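Local coordinates for protein putative laminarinase (Phanerochaete chrysosporium, PDB 2W39) that probably hydrolyses beta-glucans such as laminarin and lichenin, acting as a secreted family 16 glycoside hydrolase of a white-rot fungus, at residues F18-I23 with V72-I77. Sequence-based numbering, arbitrary orientation.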
ATOM      1  N   PHE A  18      -0.274 -14.365   7.352  1.00  6.53           N
ATOM      2  CA  PHE A  18      -0.673 -13.018   7.791  1.00  6.46           C
ATOM      3  C   PHE A  18      -1.696 -13.171   8.887  1.00  7.07           C
ATOM      4  O   PHE A  18      -2.327 -14.214   8.997  1.00  8.42           O
ATOM      5  CB  PHE A  18      -1.337 -12.237   6.644  1.00  6.52           C
ATOM      6  CG  PHE A  18      -0.369 -11.656   5.635  1.00  5.53           C
ATOM      7  CD1 PHE A  18       0.472 -12.457   4.872  1.00  6.99           C
ATOM      8  CD2 PHE A  18      -0.320 -10.274   5.439  1.00  5.84           C
ATOM      9  CE1 PHE A  18       1.347 -11.903   3.961  1.00  7.07           C
ATOM     10  CE2 PHE A  18       0.551  -9.703   4.516  1.00  6.27           C
ATOM     11  CZ  PHE A  18       1.397 -10.521   3.777  1.00  6.42           C
ATOM     12  N   THR A  19      -1.874 -12.126   9.684  1.00  7.07           N
ATOM     13  CA  THR A  19      -3.035 -12.020  10.547  1.00  7.98           C
ATOM     14  C   THR A  19      -3.870 -10.827  10.088  1.00  7.29           C
ATOM     15  O   THR A  19      -3.402  -9.966   9.338  1.00  7.75           O
ATOM     16  CB  THR A  19      -2.678 -11.843  12.024  1.00  9.36           C
ATOM     17  OG1 THR A  19      -2.037 -10.585  12.205  1.00 11.06           O
ATOM     18  CG2 THR A  19      -1.782 -12.958  12.499  1.00 11.48           C
ATOM     19  N   HIS A  20      -5.124 -10.805  10.505  1.00  6.54           N
ATOM     20  CA  HIS A  20      -5.963  -9.625  10.364  1.00  6.58           C
ATOM     21  C   HIS A  20      -5.881  -8.811  11.646  1.00  6.96           C
ATOM     22  O   HIS A  20      -6.061  -9.339  12.754  1.00  9.25           O
ATOM     23  CB  HIS A  20      -7.417 -10.039  10.133  1.00  7.03           C
ATOM     24  CG  HIS A  20      -7.703 -10.587   8.769  1.00  7.22           C
ATOM     25  ND1 HIS A  20      -7.026 -11.658   8.221  1.00  7.79           N
ATOM     26  CD2 HIS A  20      -8.646 -10.237   7.859  1.00  7.58           C
ATOM     27  CE1 HIS A  20      -7.529 -11.921   7.023  1.00  7.30           C
ATOM     28  NE2 HIS A  20      -8.519 -11.082   6.783  1.00  8.19           N
ATOM     29  N   GLU A  21      -5.609  -7.521  11.516  1.00  6.32           N
ATOM     30  CA  GLU A  21      -5.507  -6.638  12.668  1.00  7.04           C
ATOM     31  C   GLU A  21      -6.882  -6.056  12.969  1.00  6.99           C
ATOM     32  O   GLU A  21      -7.382  -5.210  12.220  1.00  7.33           O
ATOM     33  CB  GLU A  21      -4.516  -5.528  12.380  1.00  7.09           C
ATOM     34  CG  GLU A  21      -3.096  -5.996  12.073  1.00  7.65           C
ATOM     35  CD  GLU A  21      -2.167  -4.812  12.009  1.00  7.10           C
ATOM     36  OE1 GLU A  21      -1.941  -4.279  10.901  1.00  7.31           O
ATOM     37  OE2 GLU A  21      -1.676  -4.408  13.096  1.00  8.88           O
ATOM     38  N   ALA A  22      -7.484  -6.503  14.070  1.00  7.60           N
ATOM     39  CA  ALA A  22      -8.779  -5.987  14.495  1.00  8.43           C
ATOM     40  C   ALA A  22      -8.491  -4.868  15.483  1.00  9.24           C
ATOM     41  O   ALA A  22      -8.546  -5.046  16.706  1.00 11.23           O
ATOM     42  CB  ALA A  22      -9.599  -7.093  15.119  1.00  9.65           C
ATOM     43  N   ILE A  23      -8.176  -3.704  14.935  1.00  8.82           N
ATOM     44  CA  ILE A  23      -7.694  -2.567  15.705  1.00  9.01           C
ATOM     45  C   ILE A  23      -8.509  -1.343  15.365  1.00  8.90           C
ATOM     46  O   ILE A  23      -9.033  -1.222  14.255  1.00  8.83           O
ATOM     47  CB  ILE A  23      -6.179  -2.289  15.449  1.00  9.18           C
ATOM     48  CG1 ILE A  23      -5.898  -1.925  13.973  1.00  9.08           C
ATOM     49  CG2 ILE A  23      -5.339  -3.471  15.904  1.00 10.81           C
ATOM     50  CD1 ILE A  23      -4.472  -1.487  13.703  1.00 10.29           C
ATOM     51  N   VAL A  72     -10.697  -4.725   6.107  1.00  5.53           N
ATOM     52  CA  VAL A  72      -9.609  -5.535   6.627  1.00  5.60           C
ATOM     53  C   VAL A  72      -8.268  -4.826   6.503  1.00  5.45           C
ATOM     54  O   VAL A  72      -8.039  -4.023   5.581  1.00  5.72           O
ATOM     55  CB  VAL A  72      -9.553  -6.935   5.962  1.00  6.38           C
ATOM     56  CG1 VAL A  72     -10.843  -7.733   6.228  1.00  7.26           C
ATOM     57  CG2 VAL A  72      -9.267  -6.847   4.472  1.00  8.86           C
ATOM     58  N   ARG A  73      -7.372  -5.184   7.422  1.00  5.05           N
ATOM     59  CA  ARG A  73      -5.984  -4.736   7.469  1.00  5.38           C
ATOM     60  C   ARG A  73      -5.178  -5.981   7.828  1.00  5.17           C
ATOM     61  O   ARG A  73      -5.259  -6.470   8.956  1.00  6.23           O
ATOM     62  CB  ARG A  73      -5.835  -3.639   8.523  1.00  5.47           C
ATOM     63  CG  ARG A  73      -4.386  -3.235   8.806  1.00  5.17           C
ATOM     64  CD  ARG A  73      -4.332  -1.946   9.560  1.00  7.41           C
ATOM     65  NE  ARG A  73      -3.018  -1.700  10.157  1.00  5.93           N
ATOM     66  CZ  ARG A  73      -2.524  -0.492  10.431  1.00  5.64           C
ATOM     67  NH1 ARG A  73      -3.144   0.609  10.030  1.00  6.96           N
ATOM     68  NH2 ARG A  73      -1.358  -0.387  11.053  1.00  6.51           N
ATOM     69  N   ILE A  74      -4.466  -6.524   6.855  1.00  4.90           N
ATOM     70  CA  ILE A  74      -3.705  -7.739   7.083  1.00  5.57           C
ATOM     71  C   ILE A  74      -2.238  -7.424   7.225  1.00  5.21           C
ATOM     72  O   ILE A  74      -1.722  -6.505   6.588  1.00  5.55           O
ATOM     73  CB  ILE A  74      -3.995  -8.832   5.997  1.00  5.49           C
ATOM     74  CG1 ILE A  74      -3.457  -8.482   4.585  1.00  5.47           C
ATOM     75  CG2 ILE A  74      -5.498  -9.186   5.974  1.00  7.04           C
ATOM     76  CD1 ILE A  74      -3.433  -9.673   3.638  1.00  6.57           C
ATOM     77  N   ARG A  75      -1.552  -8.184   8.067  1.00  5.22           N
ATOM     78  CA  ARG A  75      -0.174  -7.912   8.415  1.00  5.28           C
ATOM     79  C   ARG A  75       0.617  -9.214   8.378  1.00  5.28           C
ATOM     80  O   ARG A  75       0.220 -10.222   8.984  1.00  5.80           O
ATOM     81  CB  ARG A  75      -0.115  -7.326   9.830  1.00  6.34           C
ATOM     82  CG  ARG A  75       1.305  -6.965  10.262  1.00  7.01           C
ATOM     83  CD  ARG A  75       1.352  -6.441  11.674  1.00  7.80           C
ATOM     84  NE  ARG A  75       1.105  -7.495  12.661  1.00  8.97           N
ATOM     85  CZ  ARG A  75       1.034  -7.287  13.970  1.00 10.80           C
ATOM     86  NH1 ARG A  75       1.137  -6.059  14.456  1.00 12.56           N
ATOM     87  NH2 ARG A  75       0.853  -8.312  14.792  1.00 13.49           N
ATOM     88  N   SER A  76       1.758  -9.209   7.697  1.00  5.01           N
ATOM     89  CA  SER A  76       2.591 -10.419   7.673  1.00  5.71           C
ATOM     90  C   SER A  76       3.028 -10.774   9.082  1.00  5.55           C
ATOM     91  O   SER A  76       3.339  -9.900   9.886  1.00  6.13           O
ATOM     92  CB  SER A  76       3.817 -10.258   6.763  1.00  5.91           C
ATOM     93  OG  SER A  76       4.703  -9.248   7.231  1.00  5.15           O
ATOM     94  N   ILE A  77       3.095 -12.065   9.371  1.00  6.16           N
ATOM     95  CA  ILE A  77       3.621 -12.507  10.661  1.00  6.86           C
ATOM     96  C   ILE A  77       5.135 -12.238  10.699  1.00  6.75           C
ATOM     97  O   ILE A  77       5.665 -11.766  11.702  1.00  7.73           O
ATOM     98  CB  ILE A  77       3.254 -13.985  10.928  1.00  8.06           C
ATOM     99  CG1 ILE A  77       1.742 -14.108  11.147  1.00  8.56           C
ATOM    100  CG2 ILE A  77       4.023 -14.524  12.143  1.00 10.22           C
ATOM    101  CD1 ILE A  77       1.222 -15.532  11.095  1.00 11.26           C
TER
HETATM  102  O   HOH W   1       0.606 -10.239  11.796  1.00 10.70           O
HETATM  103  O   HOH W   2      -8.526  -6.263   9.786  1.00  7.12           O
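F18 lays its ring against the backbone of S76, whose CA sits over the centre of one face, 3.6 Å above the ring plane, with CB making a CH-pi contact on that face. With CG anti to the carbonyl carbon, chi1 of -78° turns the ring onto S76, and its CD2 also meets I74 CD1 at 3.6 Å. W9 meets the ring edge-to-face. Cutting F18 back to an alanine is likely to leave a gap between S76, I74 and W9, with the S76 backbone stripped of its aromatic cover. Strand 18-20 runs antiparallel to strand 73-76 along the margin of one of the two sheets of the GH16 beta-sandwich, on the far side of strand 69-76 from strand 246-253. T19 and R75 form the hydrogen-bonded pair, each N donating to the other's O at 2.9 Å; a water joins T19 OG1 to R75 O and NE. Past the strand, the almost straight bond from E21 N to R73 O (2.8 Å, 179°) continues the ladder. The E21 carboxylate then lies between two arginines: R73 NE donates to OE1 at 2.9 Å, in the guanidinium plane but from above the carboxylate plane, whereas R75 NH1 stands 3.5 Å from OE2, well off any N-H direction, and acts through charge alone. I23 CD1 lies over one face of the R73 guanidinium. E107 pairs with both arginines, and R73 NH2 also hydrogen-bonds O6 of a bound glucose unit, which makes E21 probably a second-shell group. On the opposite face, I74 CG2 sits 3.5 Å from the H20 ring centroid, while T45 and Q36 bind the imidazole nitrogens.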